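Local coordinates for cystathionine beta-lyases/cystathionine gamma-synthases (Corynebacterium glutamicum, PDB 5X5H), which probably catalyses the pyridoxal-phosphate-dependent joining of O-succinyl-L-homoserine and L-cysteine into cystathionine, with release of succinate, a step of methionine biosynthesis, at residues P58-L63 and P237-F242; R77-G82 and T86-R91; G215-N220 and E226-M231. One frame throughout, in Å; residues are numbered along the deposited sequence.

How the interactions relate
All three contacts are buried, and none is a surface patch. Interaction 2 has its centre nearest the middle of the chain. Interactions 2 and 3 hold the same sheet: strands 75-79 and 215-219 are neighbours in it, joined by R77 N to V217 O and F79 N to G215 O. M231 also packs on I88 between their two helices. Interaction 1 joins helix 58-70 to the start of helix 241-251, and P237 O reaches S80 N of interaction 2. The chemistry differs with place. Interactions 1 and 3 rest on apolar side chains. Interaction 2, beside the cofactor, adds hydrogen bonds and a phosphate-binding helix start.

Interaction 1 of 3, residues P58-L63 and P237-F242; sequences PTIVAL and PIPSVF
T59 and V241 bring the two backbones closest, with CA atoms 5.9 Å apart, where the first turn of helix 58-70 meets the chain just entering helix 241-251. T59 and I60 both point their CB atoms at the other segment. T59 touches with its methyl. CG2 lies anti to the backbone N (chi1 of OG1 -54°) and rests 3.6 Å from V241 O. The CB atoms of T59 and V241 are 4.2 Å apart, in direct packing contact.

I60 carries most of the contact and uses both branches. Its longer branch is extended, with chi2 176°, which carries CD1 to 3.4 Å from P239 O. CG1 on the way passes V241 CG1 at 4.2 Å. The shorter branch puts CG2 4.0 Å from CG of the P239 ring, and the two side chains meet at a slant. I60 thus fits between proline and valine, and it also touches A244 one turn further along.

S240 sits at the N-cap of helix 241-251. Its OG accepts a weak bond from F242 N (3.1 Å), and makes another weak one to D243 of the second subunit. P237 and S240 also pack against their own counterparts there. F242 and P58 face the third subunit, so this corner lies where several chains meet. The I60 side chain is about 8 Å from that of R54, a cofactor-binding residue, and V241 is near magnesium-binding F38.

No hydrogen bond crosses between the two segments. Methyl groups lie against the carbonyl oxygens of P239 and V241. Cohesion therefore probably comes mostly from burying apolar surface, while the T59 hydroxyl is bonded to P31 O and Y33 N, and that of S240 caps its own helix weakly.

Interaction 2 of 3, residues R77-G82 and T86-R91; sequences RAFSSG and TDILFR. With PLP (pyridoxal-5'-phosphate), chain B.
G82 O is gripped twice by one residue, T86. The backbone N of T86 makes the ordinary helical bond to it at 2.9 Å. T86 OG1 donates a second bond of 3.0 Å from above the carbonyl plane, 40° out of it. The hydroxyl can reach back because it sits beside its own backbone N (chi1 -63°). That torsion leaves the T86 methyl, CG2, over one face of the F90 ring, displaced toward the rim.

The other end of G82 holds the cofactor. G82 N donates to O2P of the pyridoxal phosphate at 2.9 Å, and M83 N bonds to the cofactor as well. The phosphate thus lies at the N-terminus of helix 82-93, where the helix dipole would help to bind it. S81 is the N-cap, with OG bonded to A84 N. Y52 and R54 of the second subunit also bond to the cofactor.

Further along, I88 leans on the F79 ring at a slant. Its CG1 is 3.8 Å from F79 CE1, and CG2 spans CE1 and CZ. On the same helix R91 NH1 pairs with D87 OD2 at 3.2 Å. D87 also pairs with R91 of the second subunit, and R91 with its D87, a reciprocal pair of salt bridges.

Helix 82-93 packs here on strand 75-79, outermost in this chain's sheet, with helices 108-118 and 222-235 and strand 144-150 also touching it.

Interaction 3 of 3, residues G215-N220 and E226-M231; sequences GLVVTN and EELLFM
No ring or other flat group takes part where V217 meets L228; the contact is methyl against methyl. V217 CG1 lies 3.8 Å from L228 CD1, and the two side chains run across each other at about a right angle. V217 presents this methyl because CG1 is anti to the backbone N (chi1 -179°). L228 reaches it with a nearly extended chain, chi2 163°. The same CD1 also comes to 4.4 Å from CG2 of T219, a looser touch.

V217 and T219 are alternate residues, so both turn toward the helix. V218 between them points the other way, and with L216 it packs against helix 58-70. The methyl of T219 serves the apolar side, while its OG1 is hydrogen-bonded to D221 N and H196 O. L228 lies further against R77 and I92.

The backbones stay apart, with the CA atoms of V217 and L228 8.2 Å from each other, and no hydrogen bond joins the segments. Strand 215-219 runs antiparallel to both neighbours, and helix 222-235 folds back over it. This is the reversed strand of the seven-stranded sheet in the large domain of fold-type I pyridoxal-phosphate enzymes.

Interaction 1 of 3, residues P58-L63 and P237-F242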
ATOM      1  N   PRO A  58      11.718  10.549  -5.155  1.00 11.93           N
ATOM      2  CA  PRO A  58      10.783  11.582  -5.599  1.00 12.92           C
ATOM      3  C   PRO A  58       9.490  11.659  -4.835  1.00 12.01           C
ATOM      4  O   PRO A  58       8.846  12.732  -4.740  1.00 13.27           O
ATOM      5  CB  PRO A  58      10.588  11.309  -7.050  1.00 15.06           C
ATOM      6  CG  PRO A  58      11.441  10.188  -7.384  1.00 14.76           C
ATOM      7  CD  PRO A  58      12.094   9.617  -6.239  1.00 14.18           C
ATOM      8  N   THR A  59       8.964  10.518  -4.393  1.00 10.58           N
ATOM      9  CA  THR A  59       7.690  10.492  -3.672  1.00 10.48           C
ATOM     10  C   THR A  59       7.840  11.204  -2.329  1.00 11.20           C
ATOM     11  O   THR A  59       6.974  11.971  -1.936  1.00 10.95           O
ATOM     12  CB  THR A  59       7.186   9.086  -3.461  1.00 10.49           C
ATOM     13  OG1 THR A  59       7.108   8.347  -4.706  1.00 11.47           O
ATOM     14  CG2 THR A  59       5.854   9.067  -2.720  1.00 11.72           C
ATOM     15  N   ILE A  60       8.980  11.032  -1.700  1.00 10.35           N
ATOM     16  CA  ILE A  60       9.288  11.711  -0.393  1.00 10.76           C
ATOM     17  C   ILE A  60       9.538  13.177  -0.665  1.00 11.57           C
ATOM     18  O   ILE A  60       8.998  14.064   0.048  1.00 11.64           O
ATOM     19  CB  ILE A  60      10.498  11.034   0.282  1.00 12.47           C
ATOM     20  CG1 ILE A  60      10.195   9.562   0.507  1.00 13.15           C
ATOM     21  CG2 ILE A  60      10.875  11.786   1.561  1.00 13.08           C
ATOM     22  CD1 ILE A  60      11.366   8.743   1.079  1.00 13.54           C
ATOM     23  N   VAL A  61      10.281  13.528  -1.683  1.00 12.87           N
ATOM     24  CA  VAL A  61      10.578  14.948  -1.995  1.00 11.92           C
ATOM     25  C   VAL A  61       9.303  15.703  -2.321  1.00 13.60           C
ATOM     26  O   VAL A  61       9.136  16.866  -1.916  1.00 12.73           O
ATOM     27  CB  VAL A  61      11.626  15.034  -3.126  1.00 16.62           C
ATOM     28  CG1 VAL A  61      11.731  16.475  -3.617  1.00 15.55           C
ATOM     29  CG2 VAL A  61      12.940  14.555  -2.589  1.00 16.50           C
ATOM     30  N   ALA A  62       8.314  15.068  -2.940  1.00 11.41           N
ATOM     31  CA  ALA A  62       7.015  15.732  -3.179  1.00 11.38           C
ATOM     32  C   ALA A  62       6.374  16.202  -1.893  1.00 11.11           C
ATOM     33  O   ALA A  62       5.886  17.354  -1.779  1.00 11.86           O
ATOM     34  CB  ALA A  62       6.075  14.881  -4.041  1.00 12.43           C
ATOM     35  N   LEU A  63       6.365  15.321  -0.907  1.00 10.75           N
ATOM     36  CA  LEU A  63       5.858  15.693   0.429  1.00 11.74           C
ATOM     37  C   LEU A  63       6.612  16.843   1.078  1.00 11.60           C
ATOM     38  O   LEU A  63       6.003  17.851   1.537  1.00 10.88           O
ATOM     39  CB  LEU A  63       5.843  14.497   1.333  1.00 11.47           C
ATOM     40  CG  LEU A  63       5.532  14.769   2.810  1.00 12.44           C
ATOM     41  CD1 LEU A  63       4.147  15.363   3.032  1.00 12.25           C
ATOM     42  CD2 LEU A  63       5.781  13.562   3.632  1.00 12.49           C
ATOM     43  N   PRO A 237      16.816   7.891   9.257  1.00 13.64           N
ATOM     44  CA  PRO A 237      15.432   7.790   9.745  1.00 14.16           C
ATOM     45  C   PRO A 237      14.495   8.313   8.694  1.00 15.97           C
ATOM     46  O   PRO A 237      13.848   9.397   8.921  1.00 16.59           O
ATOM     47  CB  PRO A 237      15.476   8.585  11.009  1.00 16.19           C
ATOM     48  CG  PRO A 237      16.390   9.664  10.762  1.00 16.80           C
ATOM     49  CD  PRO A 237      17.455   9.076   9.869  1.00 18.35           C
ATOM     50  N   ILE A 238      14.437   7.630   7.593  1.00 15.57           N
ATOM     51  CA  ILE A 238      13.680   8.129   6.454  1.00 17.13           C
ATOM     52  C   ILE A 238      12.290   7.485   6.398  1.00 15.38           C
ATOM     53  O   ILE A 238      12.075   6.311   6.800  1.00 18.77           O
ATOM     54  CB  ILE A 238      14.350   7.843   5.135  1.00 21.89           C
ATOM     55  CG1 ILE A 238      14.615   6.333   4.850  1.00 23.19           C
ATOM     56  CG2 ILE A 238      15.683   8.613   5.093  1.00 22.35           C
ATOM     57  CD1 ILE A 238      14.377   6.142   3.377  1.00 30.65           C
ATOM     58  N   PRO A 239      11.258   8.230   5.908  1.00 14.75           N
ATOM     59  CA  PRO A 239       9.914   7.654   5.788  1.00 15.22           C
ATOM     60  C   PRO A 239       9.863   6.642   4.654  1.00 13.13           C
ATOM     61  O   PRO A 239      10.636   6.699   3.690  1.00 14.60           O
ATOM     62  CB  PRO A 239       9.047   8.855   5.431  1.00 18.24           C
ATOM     63  CG  PRO A 239       9.956   9.847   4.972  1.00 18.49           C
ATOM     64  CD  PRO A 239      11.345   9.539   5.319  1.00 15.91           C
ATOM     65  N   SER A 240       8.955   5.698   4.755  1.00 13.53           N
ATOM     66  CA  SER A 240       8.543   4.870   3.626  1.00 14.46           C
ATOM     67  C   SER A 240       7.924   5.701   2.514  1.00 13.04           C
ATOM     68  O   SER A 240       7.242   6.740   2.746  1.00 13.21           O
ATOM     69  CB  SER A 240       7.382   3.970   4.144  1.00 17.06           C
ATOM     70  OG  SER A 240       6.759   3.248   3.140  1.00 20.45           O
ATOM     71  N   VAL A 241       8.055   5.292   1.270  1.00 12.82           N
ATOM     72  CA  VAL A 241       7.408   5.970   0.165  1.00 11.62           C
ATOM     73  C   VAL A 241       5.902   5.844   0.290  1.00 12.11           C
ATOM     74  O   VAL A 241       5.144   6.733  -0.100  1.00 12.89           O
ATOM     75  CB  VAL A 241       7.863   5.573  -1.248  1.00 13.06           C
ATOM     76  CG1 VAL A 241       9.319   5.901  -1.443  1.00 15.96           C
ATOM     77  CG2 VAL A 241       7.560   4.101  -1.496  1.00 15.46           C
ATOM     78  N   PHE A 242       5.394   4.731   0.806  1.00 12.43           N
ATOM     79  CA  PHE A 242       3.947   4.569   0.959  1.00 13.00           C
ATOM     80  C   PHE A 242       3.495   5.583   1.990  1.00 12.71           C
ATOM     81  O   PHE A 242       2.440   6.217   1.830  1.00 13.59           O
ATOM     82  CB  PHE A 242       3.595   3.109   1.427  1.00 13.77           C
ATOM     83  CG  PHE A 242       3.883   2.095   0.431  1.00 15.81           C
ATOM     84  CD1 PHE A 242       2.942   1.803  -0.576  1.00 18.97           C
ATOM     85  CD2 PHE A 242       5.125   1.449   0.410  1.00 17.24           C
ATOM     86  CE1 PHE A 242       3.226   0.896  -1.610  1.00 19.32           C
ATOM     87  CE2 PHE A 242       5.371   0.523  -0.624  1.00 19.09           C
ATOM     88  CZ  PHE A 242       4.442   0.276  -1.568  1.00 16.29           C
TER

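Interaction 2 of 3, residues R77-G82 and T86-R91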
ATOM      1  N   ARG A  77      12.620  18.657   4.876  1.00 11.44           N
ATOM      2  CA  ARG A  77      13.093  17.295   4.864  1.00 11.07           C
ATOM      3  C   ARG A  77      12.274  16.444   5.800  1.00 12.65           C
ATOM      4  O   ARG A  77      11.951  16.910   6.928  1.00 12.10           O
ATOM      5  CB  ARG A  77      14.554  17.151   5.219  1.00 12.30           C
ATOM      6  CG  ARG A  77      15.555  17.969   4.324  1.00 13.16           C
ATOM      7  CD  ARG A  77      15.716  17.336   2.956  1.00 15.34           C
ATOM      8  NE  ARG A  77      16.519  18.227   2.108  1.00 13.84           N
ATOM      9  CZ  ARG A  77      16.788  18.043   0.830  1.00 16.32           C
ATOM     10  NH1 ARG A  77      16.394  16.960   0.238  1.00 16.29           N
ATOM     11  NH2 ARG A  77      17.472  18.959   0.170  1.00 17.86           N
ATOM     12  N   ALA A  78      11.897  15.236   5.363  1.00 10.66           N
ATOM     13  CA  ALA A  78      11.023  14.324   6.065  1.00 11.68           C
ATOM     14  C   ALA A  78      11.750  13.209   6.693  1.00 10.63           C
ATOM     15  O   ALA A  78      12.805  12.723   6.303  1.00 11.54           O
ATOM     16  CB  ALA A  78       9.967  13.783   5.146  1.00 11.86           C
ATOM     17  N   PHE A  79      11.152  12.722   7.797  1.00 10.68           N
ATOM     18  CA  PHE A  79      11.699  11.733   8.669  1.00 10.62           C
ATOM     19  C   PHE A  79      10.623  10.696   9.092  1.00 10.46           C
ATOM     20  O   PHE A  79       9.435  10.982   8.971  1.00 11.75           O
ATOM     21  CB  PHE A  79      12.340  12.368   9.924  1.00 11.67           C
ATOM     22  CG  PHE A  79      13.468  13.318   9.553  1.00 13.13           C
ATOM     23  CD1 PHE A  79      14.698  12.847   9.243  1.00 13.32           C
ATOM     24  CD2 PHE A  79      13.207  14.671   9.324  1.00 13.25           C
ATOM     25  CE1 PHE A  79      15.748  13.686   8.846  1.00 14.22           C
ATOM     26  CE2 PHE A  79      14.186  15.542   8.952  1.00 13.81           C
ATOM     27  CZ  PHE A  79      15.437  15.038   8.661  1.00 14.48           C
ATOM     28  N   SER A  80      11.087   9.587   9.694  1.00 10.84           N
ATOM     29  CA  SER A  80      10.219   8.499  10.035  1.00 11.90           C
ATOM     30  C   SER A  80       9.178   8.862  11.128  1.00 12.36           C
ATOM     31  O   SER A  80       8.199   8.116  11.273  1.00 11.95           O
ATOM     32  CB  SER A  80      11.030   7.352  10.679  1.00 17.28           C
ATOM     33  OG  SER A  80      12.105   7.015   9.935  1.00 26.86           O
ATOM     34  N   SER A  81       9.436   9.893  11.949  1.00 10.77           N
ATOM     35  CA  SER A  81       8.519  10.271  13.040  1.00 10.26           C
ATOM     36  C   SER A  81       8.894  11.680  13.405  1.00 10.28           C
ATOM     37  O   SER A  81       9.959  12.206  13.107  1.00 10.90           O
ATOM     38  CB  SER A  81       8.577   9.288  14.221  1.00 10.65           C
ATOM     39  OG  SER A  81       9.903   9.429  14.831  1.00 11.70           O
ATOM     40  N   GLY A  82       7.986  12.318  14.134  1.00  9.84           N
ATOM     41  CA  GLY A  82       8.262  13.614  14.793  1.00 10.36           C
ATOM     42  C   GLY A  82       9.458  13.519  15.731  1.00 10.24           C
ATOM     43  O   GLY A  82      10.361  14.411  15.717  1.00 11.16           O
ATOM     44  N   THR A  86      13.062  15.455  15.480  1.00 10.76           N
ATOM     45  CA  THR A  86      13.565  16.246  16.646  1.00 11.55           C
ATOM     46  C   THR A  86      14.994  15.786  16.925  1.00 12.40           C
ATOM     47  O   THR A  86      15.892  16.631  17.118  1.00 12.76           O
ATOM     48  CB  THR A  86      12.662  16.013  17.858  1.00 12.20           C
ATOM     49  OG1 THR A  86      11.318  16.504  17.568  1.00 13.82           O
ATOM     50  CG2 THR A  86      13.148  16.734  19.108  1.00 12.34           C
ATOM     51  N   ASP A  87      15.245  14.503  16.977  1.00 11.67           N
ATOM     52  CA  ASP A  87      16.568  13.999  17.248  1.00 11.68           C
ATOM     53  C   ASP A  87      17.593  14.476  16.246  1.00 12.47           C
ATOM     54  O   ASP A  87      18.695  14.920  16.596  1.00 12.83           O
ATOM     55  CB  ASP A  87      16.483  12.487  17.262  1.00 12.26           C
ATOM     56  CG  ASP A  87      17.803  11.834  17.510  1.00 15.66           C
ATOM     57  OD1 ASP A  87      18.308  11.970  18.673  1.00 16.05           O
ATOM     58  OD2 ASP A  87      18.388  11.084  16.632  1.00 16.59           O
ATOM     59  N   ILE A  88      17.257  14.431  14.978  1.00 11.61           N
ATOM     60  CA  ILE A  88      18.160  14.929  13.923  1.00 11.85           C
ATOM     61  C   ILE A  88      18.395  16.401  14.093  1.00 12.72           C
ATOM     62  O   ILE A  88      19.577  16.839  14.004  1.00 13.32           O
ATOM     63  CB  ILE A  88      17.564  14.656  12.517  1.00 14.73           C
ATOM     64  CG1 ILE A  88      17.526  13.159  12.190  1.00 18.20           C
ATOM     65  CG2 ILE A  88      18.396  15.380  11.456  1.00 16.27           C
ATOM     66  CD1 ILE A  88      18.837  12.426  12.252  1.00 21.76           C
ATOM     67  N   LEU A  89      17.375  17.224  14.351  1.00 12.57           N
ATOM     68  CA  LEU A  89      17.602  18.646  14.482  1.00 14.86           C
ATOM     69  C   LEU A  89      18.480  18.905  15.690  1.00 14.42           C
ATOM     70  O   LEU A  89      19.440  19.726  15.646  1.00 15.65           O
ATOM     71  CB  LEU A  89      16.247  19.409  14.541  1.00 19.04           C
ATOM     72  CG  LEU A  89      15.996  20.814  14.168  1.00 21.83           C
ATOM     73  CD1 LEU A  89      16.781  21.288  12.988  1.00 19.09           C
ATOM     74  CD2 LEU A  89      14.489  20.965  14.207  1.00 25.70           C
ATOM     75  N   PHE A  90      18.311  18.206  16.794  1.00 13.65           N
ATOM     76  CA  PHE A  90      19.122  18.317  17.973  1.00 14.20           C
ATOM     77  C   PHE A  90      20.597  18.042  17.600  1.00 14.68           C
ATOM     78  O   PHE A  90      21.549  18.707  18.074  1.00 16.20           O
ATOM     79  CB  PHE A  90      18.758  17.409  19.150  1.00 15.27           C
ATOM     80  CG  PHE A  90      17.535  17.774  19.938  1.00 14.58           C
ATOM     81  CD1 PHE A  90      16.796  18.920  19.768  1.00 17.00           C
ATOM     82  CD2 PHE A  90      17.077  16.858  20.829  1.00 18.88           C
ATOM     83  CE1 PHE A  90      15.626  19.173  20.550  1.00 18.10           C
ATOM     84  CE2 PHE A  90      15.946  17.113  21.603  1.00 17.53           C
ATOM     85  CZ  PHE A  90      15.281  18.264  21.455  1.00 16.35           C
ATOM     86  N   ARG A  91      20.853  16.975  16.828  1.00 13.03           N
ATOM     87  CA  ARG A  91      22.203  16.545  16.504  1.00 14.22           C
ATOM     88  C   ARG A  91      22.864  17.483  15.589  1.00 15.15           C
ATOM     89  O   ARG A  91      24.110  17.452  15.577  1.00 17.29           O
ATOM     90  CB  ARG A  91      22.151  15.075  15.987  1.00 14.62           C
ATOM     91  CG  ARG A  91      21.786  14.165  17.133  1.00 15.82           C
ATOM     92  CD  ARG A  91      21.300  12.854  16.546  1.00 18.92           C
ATOM     93  NE  ARG A  91      22.447  12.030  16.305  1.00 19.77           N
ATOM     94  CZ  ARG A  91      22.411  10.806  15.805  1.00 18.72           C
ATOM     95  NH1 ARG A  91      21.262  10.276  15.482  1.00 19.49           N
ATOM     96  NH2 ARG A  91      23.515  10.099  15.811  1.00 19.21           N
TER
HETATM   97  N1  PLP B 401       5.617  17.138  19.173  1.00 14.06           N
HETATM   98  C2  PLP B 401       4.358  17.209  19.545  1.00 13.94           C
HETATM   99  C2A PLP B 401       3.833  18.559  19.898  1.00 15.89           C
HETATM  100  C3  PLP B 401       3.557  16.122  19.431  1.00 15.46           C
HETATM  101  O3  PLP B 401       2.224  16.144  19.776  1.00 19.57           O
HETATM  102  C4  PLP B 401       4.055  14.880  19.003  1.00 14.37           C
HETATM  103  C4A PLP B 401       3.161  13.712  18.912  1.00 23.97           C
HETATM  104  C5  PLP B 401       5.446  14.771  18.765  1.00 12.05           C
HETATM  105  C6  PLP B 401       6.170  15.948  18.853  1.00 13.76           C
HETATM  106  C5A PLP B 401       6.153  13.463  18.415  1.00 12.61           C
HETATM  107  O4P PLP B 401       5.827  13.024  17.053  1.00 13.21           O
HETATM  108  P   PLP B 401       5.782  11.480  16.700  1.00 12.35           P
HETATM  109  O1P PLP B 401       4.757  10.835  17.611  1.00 13.29           O
HETATM  110  O2P PLP B 401       5.406  11.578  15.235  1.00 11.62           O
HETATM  111  O3P PLP B 401       7.192  10.914  16.886  1.00 11.73           O

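Interaction 3 of 3, residues G215-N220 and E226-M231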
ATOM      1  N   GLY A 215       7.627  12.711  10.535  1.00 11.13           N
ATOM      2  CA  GLY A 215       8.087  14.038  10.940  1.00 10.44           C
ATOM      3  C   GLY A 215       8.610  14.829   9.816  1.00 11.70           C
ATOM      4  O   GLY A 215       8.875  14.270   8.720  1.00 11.07           O
ATOM      5  N   LEU A 216       8.744  16.142   9.997  1.00 10.50           N
ATOM      6  CA  LEU A 216       9.235  16.971   8.956  1.00 11.34           C
ATOM      7  C   LEU A 216       9.828  18.220   9.538  1.00 12.82           C
ATOM      8  O   LEU A 216       9.290  18.749  10.522  1.00 12.93           O
ATOM      9  CB  LEU A 216       8.126  17.241   7.972  1.00 11.85           C
ATOM     10  CG  LEU A 216       8.474  17.396   6.447  1.00 13.29           C
ATOM     11  CD1 LEU A 216       7.396  16.885   5.589  1.00 15.01           C
ATOM     12  CD2 LEU A 216       8.909  18.814   6.090  1.00 13.23           C
ATOM     13  N   VAL A 217      10.913  18.725   8.968  1.00 10.70           N
ATOM     14  CA  VAL A 217      11.602  19.955   9.366  1.00 11.33           C
ATOM     15  C   VAL A 217      11.641  20.868   8.203  1.00 11.98           C
ATOM     16  O   VAL A 217      12.020  20.422   7.098  1.00 11.82           O
ATOM     17  CB  VAL A 217      12.983  19.686   9.887  1.00 12.13           C
ATOM     18  CG1 VAL A 217      13.651  20.997  10.324  1.00 13.03           C
ATOM     19  CG2 VAL A 217      12.995  18.711  11.023  1.00 13.12           C
ATOM     20  N   VAL A 218      11.279  22.156   8.413  1.00 10.90           N
ATOM     21  CA  VAL A 218      11.360  23.133   7.385  1.00 10.94           C
ATOM     22  C   VAL A 218      12.246  24.339   7.812  1.00 11.29           C
ATOM     23  O   VAL A 218      12.371  24.632   9.030  1.00 11.98           O
ATOM     24  CB  VAL A 218      10.030  23.647   6.895  1.00 12.19           C
ATOM     25  CG1 VAL A 218       9.132  22.517   6.337  1.00 12.49           C
ATOM     26  CG2 VAL A 218       9.307  24.362   7.980  1.00 13.09           C
ATOM     27  N   THR A 219      12.856  24.998   6.832  1.00 12.55           N
ATOM     28  CA  THR A 219      13.743  26.126   7.073  1.00 13.63           C
ATOM     29  C   THR A 219      13.899  26.934   5.833  1.00 14.31           C
ATOM     30  O   THR A 219      13.682  26.441   4.763  1.00 14.70           O
ATOM     31  CB  THR A 219      15.051  25.555   7.559  1.00 14.32           C
ATOM     32  OG1 THR A 219      16.000  26.631   7.957  1.00 15.88           O
ATOM     33  CG2 THR A 219      15.817  24.730   6.590  1.00 14.30           C
ATOM     34  N   ASN A 220      14.411  28.169   6.021  1.00 14.30           N
ATOM     35  CA  ASN A 220      14.943  28.971   4.920  1.00 14.73           C
ATOM     36  C   ASN A 220      16.416  29.012   4.857  1.00 16.63           C
ATOM     37  O   ASN A 220      16.985  29.671   3.915  1.00 18.38           O
ATOM     38  CB  ASN A 220      14.348  30.384   4.899  1.00 14.77           C
ATOM     39  CG  ASN A 220      12.883  30.414   4.546  1.00 15.66           C
ATOM     40  OD1 ASN A 220      12.018  30.981   5.293  1.00 23.80           O
ATOM     41  ND2 ASN A 220      12.602  29.917   3.416  1.00 15.41           N
ATOM     42  N   GLU A 226      21.182  21.554   3.915  1.00 14.78           N
ATOM     43  CA  GLU A 226      22.258  20.616   3.579  1.00 13.79           C
ATOM     44  C   GLU A 226      22.547  19.654   4.732  1.00 13.30           C
ATOM     45  O   GLU A 226      22.810  18.477   4.494  1.00 14.54           O
ATOM     46  CB  GLU A 226      23.571  21.408   3.234  1.00 17.22           C
ATOM     47  CG  GLU A 226      23.514  22.093   1.899  1.00 22.77           C
ATOM     48  CD  GLU A 226      24.644  23.144   1.757  1.00 30.93           C
ATOM     49  OE1 GLU A 226      25.458  23.432   2.695  1.00 30.32           O
ATOM     50  OE2 GLU A 226      24.558  23.824   0.718  1.00 31.82           O
ATOM     51  N   GLU A 227      22.594  20.123   5.978  1.00 13.75           N
ATOM     52  CA  GLU A 227      22.878  19.260   7.126  1.00 15.15           C
ATOM     53  C   GLU A 227      21.663  18.302   7.337  1.00 14.60           C
ATOM     54  O   GLU A 227      21.916  17.138   7.655  1.00 13.65           O
ATOM     55  CB  GLU A 227      23.099  20.084   8.393  1.00 17.69           C
ATOM     56  CG  GLU A 227      24.372  20.966   8.365  1.00 20.20           C
ATOM     57  CD  GLU A 227      25.548  20.105   7.919  1.00 33.69           C
ATOM     58  OE1 GLU A 227      25.820  19.043   8.557  1.00 37.78           O
ATOM     59  OE2 GLU A 227      26.108  20.381   6.816  1.00 49.65           O
ATOM     60  N   LEU A 228      20.445  18.764   7.153  1.00 13.41           N
ATOM     61  CA  LEU A 228      19.222  17.837   7.287  1.00 12.86           C
ATOM     62  C   LEU A 228      19.335  16.755   6.252  1.00 13.21           C
ATOM     63  O   LEU A 228      19.082  15.596   6.556  1.00 13.20           O
ATOM     64  CB  LEU A 228      17.956  18.652   7.142  1.00 12.47           C
ATOM     65  CG  LEU A 228      17.615  19.553   8.352  1.00 13.88           C
ATOM     66  CD1 LEU A 228      16.607  20.593   7.941  1.00 15.33           C
ATOM     67  CD2 LEU A 228      17.087  18.704   9.502  1.00 14.46           C
ATOM     68  N   LEU A 229      19.697  17.099   5.011  1.00 13.14           N
ATOM     69  CA  LEU A 229      19.892  16.070   3.980  1.00 13.98           C
ATOM     70  C   LEU A 229      20.993  15.109   4.292  1.00 13.48           C
ATOM     71  O   LEU A 229      20.846  13.902   4.135  1.00 14.13           O
ATOM     72  CB  LEU A 229      20.121  16.782   2.629  1.00 13.93           C
ATOM     73  CG  LEU A 229      20.436  15.834   1.453  1.00 16.23           C
ATOM     74  CD1 LEU A 229      19.279  14.935   1.171  1.00 17.51           C
ATOM     75  CD2 LEU A 229      20.750  16.682   0.220  1.00 19.17           C
ATOM     76  N   PHE A 230      22.149  15.625   4.791  1.00 12.88           N
ATOM     77  CA  PHE A 230      23.265  14.824   5.162  1.00 14.07           C
ATOM     78  C   PHE A 230      22.828  13.843   6.206  1.00 14.41           C
ATOM     79  O   PHE A 230      23.123  12.640   6.143  1.00 14.41           O
ATOM     80  CB  PHE A 230      24.410  15.688   5.698  1.00 15.65           C
ATOM     81  CG  PHE A 230      25.529  14.889   6.289  1.00 18.21           C
ATOM     82  CD1 PHE A 230      26.458  14.325   5.428  1.00 22.41           C
ATOM     83  CD2 PHE A 230      25.568  14.533   7.644  1.00 19.73           C
ATOM     84  CE1 PHE A 230      27.476  13.509   5.944  1.00 24.18           C
ATOM     85  CE2 PHE A 230      26.584  13.708   8.132  1.00 21.95           C
ATOM     86  CZ  PHE A 230      27.493  13.194   7.279  1.00 23.97           C
ATOM     87  N   MET A 231      22.065  14.294   7.201  1.00 13.68           N
ATOM     88  CA  MET A 231      21.678  13.402   8.256  1.00 13.67           C
ATOM     89  C   MET A 231      20.547  12.423   7.866  1.00 13.12           C
ATOM     90  O   MET A 231      20.506  11.271   8.339  1.00 13.52           O
ATOM     91  CB  MET A 231      21.231  14.219   9.517  1.00 14.30           C
ATOM     92  CG  MET A 231      22.318  15.013  10.094  1.00 15.32           C
ATOM     93  SD  MET A 231      23.678  14.127  10.868  1.00 17.34           S
ATOM     94  CE  MET A 231      23.064  14.058  12.550  1.00 22.27           C
TER